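Local structure of aminoglycoside N(3)-acetyltransferase (7LAP) at residues L34-G39 and D67-T72; Q59-A64 and G119-A124. The protein probably catalyses the transfer of an acetyl group to the 3-amino group of aminoglycoside antibiotics, conferring resistance to them. All blocks are in the same frame, centred on the assembly; numbering follows the deposited sequence. Where two conformers were deposited one is given.

How the contacts relate
Both contacts use helix 58-69, but at different points along it, and their centres lie about 16 Å apart. Contact 2 is buried and about 13 Å from the centre of the chain: residues 59-64, in the first half of the helix, pack against the start of helix 120-126 through aliphatic side chains. Contact 1 lies further out, about 19 Å from the centre, and is only partly buried; there the C-terminal end of helix 58-69 meets the loop that leads into strand 41-46. Its chemistry is accordingly mixed, since two valines pack on a leucine while the last carbonyls of the helix face the loop backbone and one of them accepts a hydrogen bond.

Contact 1 (L34-G39 and D67-T72); sequences LGLVPG and DVVGPT
Leu36 reaches across to both valines at the end of helix 58-69, meeting Val68 at about a right angle and Val69 more obliquely. Its CG stands anti to the backbone N (chi1 -153°), which sets the branch point 4.0 Å from Val69 CG1. The CB of Leu36 rests 3.8 Å from Val68 CG1, and the same methyl also lies against the Leu36 carbonyl, with Val68 CG1 3.4 Å from Leu36 O. Both valines thus meet the branch carbon, and Val68 also packs on the base of the leucine and its carbonyl.

Beyond this apolar patch the loop backbone runs past the carbonyls that end the helix. Gly39 N donates a nearly straight hydrogen bond to Val69 O (2.8 Å, 174° at the hydrogen), its nitrogen tilted 16° from the carbonyl plane. Pro38 CA approaches the same oxygen, 3.4 Å from Val69 O, in a CA-H...O contact, and makes a second one with Val68 O. Val68 O lies over the face of the proline ring, with Pro38 CG 3.8 Å from that oxygen. Past the helix end, Thr72 OG1 sits 3.4 Å from Gly39 CA.

Both connections turn at glycines with positive phi: Gly35 closes helix 24-34 in a Schellman motif, and Gly70 follows the last turn of helix 58-69. The loop 34-39 thus passes across the C-terminal end of helix 58-69 on its way from helix 24-34 to strand 41-46. Val68 also touches Arg28 and Leu31 of helix 24-34, to which Asp67 is joined by a salt bridge with Arg24, while Leu34 packs on Ser268 and Leu270 of strand 266-272.

Contact 2 (Q59-A64 and G119-A124); sequences QTVIDA and GRLPEA
Helices 58-69 and 120-126 cross in a buried contact, where Ile62 and Leu121 carry much of the meeting. The two side chains slide past one another in opposite directions, which brings Leu121 CD1 to 3.7 Å from Ile62 CG1. Ile62 has CG1 anti to its carbonyl carbon (chi1 -70°) and an extended chi2 of 162°, a shape that carries its terminal methyl over to the next turn of the partner helix. There Ile62 CD1 lies 3.8 Å from Ala124 CB and also faces the Ala124 carbonyl carbon. The side chain of Leu121 also crosses that of Val61 at about a right angle, with Leu121 CD1 4.2 Å from Val61 CG1.

Helix 58-69 lies in the connection between strands 41-46 and 74-78, parallel neighbours in the mixed sheet, and so belongs to a beta-alpha-beta crossover. The axes of segments 59-64 and 120-124 come within 10.1 Å of each other at a crossing angle of -69°, a steep crossing in which each helix presents a small patch rather than a long face. Leu121 and Ala124, one turn apart on helix 120-126, supply one side; Val61 and Ile62 supply the other. All the packing between Val61, Ile62, Leu121 and Ala124 is aliphatic, and these four residues are buried. Pro58 extends the patch, touching Arg120, Leu121 and Ala124, and Val61 reaches Leu48 and Ile51 of helix 48-51.

Charged groups lie around this aliphatic patch: Asp63 forms a salt bridge with Arg128, and Glu123 one with Arg126. Arg120, at the start of helix 120-126, forms salt bridges with Asp83 and Glu113 of the second subunit, while Ala124 packs on that subunit's Glu113 and Gln59 on its Thr111, so the helix pair borders the dimer interface.

Contact 1 (L34-G39 and D67-T72)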
loop_
_atom_site.group_PDB
_atom_site.type_symbol
_atom_site.label_atom_id
_atom_site.label_comp_id
_atom_site.label_asym_id
_atom_site.label_seq_id
_atom_site.Cartn_x
_atom_site.Cartn_y
_atom_site.Cartn_z
ATOM N N LEU B 34 20.029 5.736 -19.841
ATOM C CA LEU B 34 20.714 6.255 -18.664
ATOM C C LEU B 34 22.016 5.516 -18.371
ATOM O O LEU B 34 22.867 6.035 -17.637
ATOM C CB LEU B 34 19.821 6.089 -17.435
ATOM C CG LEU B 34 19.011 7.181 -16.783
ATOM C CD1 LEU B 34 18.645 6.636 -15.410
ATOM C CD2 LEU B 34 19.798 8.464 -16.695
ATOM N N GLY B 35 22.147 4.271 -18.838
ATOM C CA GLY B 35 23.355 3.473 -18.607
ATOM C C GLY B 35 23.089 2.177 -17.867
ATOM O O GLY B 35 24.036 1.447 -17.556
ATOM N N LEU B 36 21.848 1.842 -17.548
ATOM C CA LEU B 36 21.578 0.564 -16.901
ATOM C C LEU B 36 21.766 -0.566 -17.920
ATOM O O LEU B 36 21.367 -0.427 -19.085
ATOM C CB LEU B 36 20.152 0.602 -16.337
ATOM C CG LEU B 36 19.786 -0.257 -15.134
ATOM C CD1 LEU B 36 20.817 -0.176 -13.991
ATOM C CD2 LEU B 36 18.374 0.167 -14.650
ATOM N N VAL B 37 22.394 -1.678 -17.501
ATOM C CA VAL B 37 22.775 -2.719 -18.458
ATOM C C VAL B 37 22.422 -4.097 -17.901
ATOM O O VAL B 37 22.215 -4.273 -16.687
ATOM C CB VAL B 37 24.288 -2.663 -18.809
ATOM C CG1 VAL B 37 24.653 -1.390 -19.583
ATOM C CG2 VAL B 37 25.207 -2.950 -17.574
ATOM N N PRO B 38 22.382 -5.119 -18.776
ATOM C CA PRO B 38 22.138 -6.481 -18.308
ATOM C C PRO B 38 23.126 -6.885 -17.223
ATOM O O PRO B 38 24.324 -6.614 -17.306
ATOM C CB PRO B 38 22.322 -7.320 -19.576
ATOM C CG PRO B 38 21.927 -6.379 -20.684
ATOM C CD PRO B 38 22.403 -5.046 -20.258
ATOM N N GLY B 39 22.614 -7.545 -16.197
ATOM C CA GLY B 39 23.461 -8.014 -15.138
ATOM C C GLY B 39 23.629 -7.049 -13.988
ATOM O O GLY B 39 24.178 -7.449 -12.962
ATOM N N ASP B 67 13.348 -5.933 -17.416
ATOM C CA ASP B 67 13.706 -6.044 -18.826
ATOM C C ASP B 67 15.135 -5.575 -19.067
ATOM O O ASP B 67 15.854 -6.168 -19.873
ATOM C CB ASP B 67 12.752 -5.231 -19.698
ATOM C CG ASP B 67 11.310 -5.800 -19.723
ATOM O OD1 ASP B 67 11.077 -6.965 -19.352
ATOM O OD2 ASP B 67 10.380 -5.046 -20.095
ATOM N N VAL B 68 15.556 -4.487 -18.407
ATOM C CA VAL B 68 16.881 -3.948 -18.682
ATOM C C VAL B 68 17.957 -4.823 -18.044
ATOM O O VAL B 68 18.917 -5.226 -18.710
ATOM C CB VAL B 68 17.008 -2.478 -18.216
ATOM C CG1 VAL B 68 18.433 -2.003 -18.438
ATOM C CG2 VAL B 68 16.092 -1.580 -19.012
ATOM N N VAL B 69 17.808 -5.160 -16.756
ATOM C CA VAL B 69 18.903 -5.883 -16.101
ATOM C C VAL B 69 18.838 -7.363 -16.423
ATOM O O VAL B 69 19.848 -8.061 -16.279
ATOM C CB VAL B 69 18.958 -5.639 -14.573
ATOM C CG1 VAL B 69 18.973 -4.118 -14.286
ATOM C CG2 VAL B 69 17.774 -6.295 -13.810
ATOM N N GLY B 70 17.695 -7.859 -16.894
ATOM C CA GLY B 70 17.609 -9.226 -17.362
ATOM C C GLY B 70 17.706 -10.231 -16.228
ATOM O O GLY B 70 17.849 -9.854 -15.062
ATOM N N PRO B 71 17.666 -11.535 -16.551
ATOM C CA PRO B 71 17.548 -12.557 -15.492
ATOM C C PRO B 71 18.737 -12.624 -14.541
ATOM O O PRO B 71 18.584 -13.146 -13.434
ATOM C CB PRO B 71 17.425 -13.881 -16.279
ATOM C CG PRO B 71 17.111 -13.479 -17.692
ATOM C CD PRO B 71 17.781 -12.149 -17.886
ATOM N N THR B 72 19.926 -12.175 -14.945
ATOM C CA THR B 72 21.084 -12.229 -14.057
ATOM C C THR B 72 21.224 -10.982 -13.187
ATOM O O THR B 72 22.097 -10.951 -12.314
ATOM C CB THR B 72 22.376 -12.405 -14.870
ATOM O OG1 THR B 72 22.578 -11.235 -15.664
ATOM C CG2 THR B 72 22.305 -13.627 -15.788
#

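Contact 2 (Q59-A64 and G119-A124)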
loop_
_atom_site.group_PDB
_atom_site.type_symbol
_atom_site.label_atom_id
_atom_site.label_comp_id
_atom_site.label_asym_id
_atom_site.label_seq_id
_atom_site.Cartn_x
_atom_site.Cartn_y
_atom_site.Cartn_z
ATOM N N GLN B 59 3.785 -1.991 -11.168
ATOM C CA GLN B 59 4.142 -3.240 -11.841
ATOM C C GLN B 59 4.890 -2.969 -13.144
ATOM O O GLN B 59 5.811 -3.724 -13.518
ATOM C CB GLN B 59 2.880 -4.070 -12.113
ATOM C CG GLN B 59 2.154 -4.608 -10.868
ATOM C CD GLN B 59 3.071 -5.440 -9.955
ATOM O OE1 GLN B 59 3.146 -5.207 -8.745
ATOM N NE2 GLN B 59 3.771 -6.415 -10.546
ATOM N N THR B 60 4.512 -1.897 -13.848
ATOM C CA THR B 60 5.149 -1.570 -15.119
ATOM C C THR B 60 6.570 -1.059 -14.916
ATOM O O THR B 60 7.479 -1.421 -15.680
ATOM C CB THR B 60 4.273 -0.560 -15.841
ATOM O OG1 THR B 60 3.099 -1.248 -16.292
ATOM C CG2 THR B 60 5.007 0.084 -17.018
ATOM N N VAL B 61 6.788 -0.240 -13.884
ATOM C CA VAL B 61 8.143 0.206 -13.570
ATOM C C VAL B 61 9.027 -0.988 -13.236
ATOM O O VAL B 61 10.151 -1.106 -13.738
ATOM C CB VAL B 61 8.121 1.243 -12.433
ATOM C CG1 VAL B 61 9.558 1.642 -12.031
ATOM C CG2 VAL B 61 7.312 2.504 -12.872
ATOM N N ILE B 62 8.524 -1.914 -12.418
ATOM C CA ILE B 62 9.336 -3.072 -12.023
ATOM C C ILE B 62 9.663 -3.953 -13.228
ATOM O O ILE B 62 10.809 -4.370 -13.427
ATOM C CB ILE B 62 8.615 -3.876 -10.936
ATOM C CG1 ILE B 62 8.597 -3.094 -9.629
ATOM C CG2 ILE B 62 9.267 -5.289 -10.767
ATOM C CD1 ILE B 62 7.505 -3.652 -8.637
ATOM N N ASP B 63 8.676 -4.213 -14.078
ATOM C CA ASP B 63 8.942 -5.066 -15.229
ATOM C C ASP B 63 9.870 -4.412 -16.250
ATOM O O ASP B 63 10.657 -5.112 -16.903
ATOM C CB ASP B 63 7.621 -5.477 -15.850
ATOM C CG ASP B 63 6.941 -6.633 -15.045
ATOM O OD1 ASP B 63 7.655 -7.580 -14.614
ATOM O OD2 ASP B 63 5.713 -6.591 -14.841
ATOM N N ALA B 64 9.824 -3.083 -16.388
ATOM C CA ALA B 64 10.798 -2.406 -17.242
ATOM C C ALA B 64 12.214 -2.550 -16.677
ATOM O O ALA B 64 13.172 -2.779 -17.425
ATOM C CB ALA B 64 10.423 -0.919 -17.402
ATOM N N GLY B 119 6.717 5.406 -0.699
ATOM C CA GLY B 119 5.843 5.407 -1.859
ATOM C C GLY B 119 5.482 3.992 -2.252
ATOM O O GLY B 119 5.831 3.019 -1.587
ATOM N N ARG B 120 4.773 3.871 -3.333
ATOM C CA ARG B 120 4.327 2.603 -3.773
ATOM C C ARG B 120 5.346 1.632 -4.307
ATOM O O ARG B 120 5.084 0.475 -4.313
ATOM C CB ARG B 120 3.219 2.772 -4.792
ATOM C CG ARG B 120 1.901 3.241 -4.250
ATOM C CD ARG B 120 1.055 3.792 -5.377
ATOM N NE ARG B 120 0.354 2.717 -6.008
ATOM C CZ ARG B 120 -0.106 2.707 -7.237
ATOM N NH1 ARG B 120 0.013 3.740 -8.017
ATOM N NH2 ARG B 120 -0.711 1.637 -7.658
ATOM N N LEU B 121 6.484 2.082 -4.768
ATOM C CA LEU B 121 7.331 1.095 -5.462
ATOM C C LEU B 121 7.959 0.057 -4.520
ATOM O O LEU B 121 7.984 -1.136 -4.864
ATOM C CB LEU B 121 8.431 1.767 -6.301
ATOM C CG LEU B 121 8.183 1.763 -7.810
ATOM C CD1 LEU B 121 8.092 0.318 -8.354
ATOM C CD2 LEU B 121 6.893 2.592 -8.136
ATOM N N PRO B 122 8.517 0.443 -3.356
ATOM C CA PRO B 122 9.081 -0.602 -2.462
ATOM C C PRO B 122 8.035 -1.583 -1.986
ATOM O O PRO B 122 8.312 -2.774 -1.855
ATOM C CB PRO B 122 9.671 0.209 -1.294
ATOM C CG PRO B 122 10.049 1.538 -1.954
ATOM C CD PRO B 122 8.895 1.797 -2.914
ATOM N N GLU B 123 6.813 -1.113 -1.742
ATOM C CA GLU B 123 5.773 -2.028 -1.304
ATOM C C GLU B 123 5.333 -2.947 -2.444
ATOM O O GLU B 123 4.987 -4.105 -2.200
ATOM C CB GLU B 123 4.601 -1.229 -0.724
ATOM C CG GLU B 123 3.443 -2.054 -0.286
ATOM C CD GLU B 123 3.604 -2.654 1.136
ATOM O OE1 GLU B 123 4.737 -2.648 1.691
ATOM O OE2 GLU B 123 2.585 -3.174 1.658
ATOM N N ALA B 124 5.376 -2.475 -3.691
ATOM C CA ALA B 124 5.095 -3.368 -4.820
ATOM C C ALA B 124 6.233 -4.370 -5.038
ATOM O O ALA B 124 5.985 -5.559 -5.289
ATOM C CB ALA B 124 4.835 -2.558 -6.113
#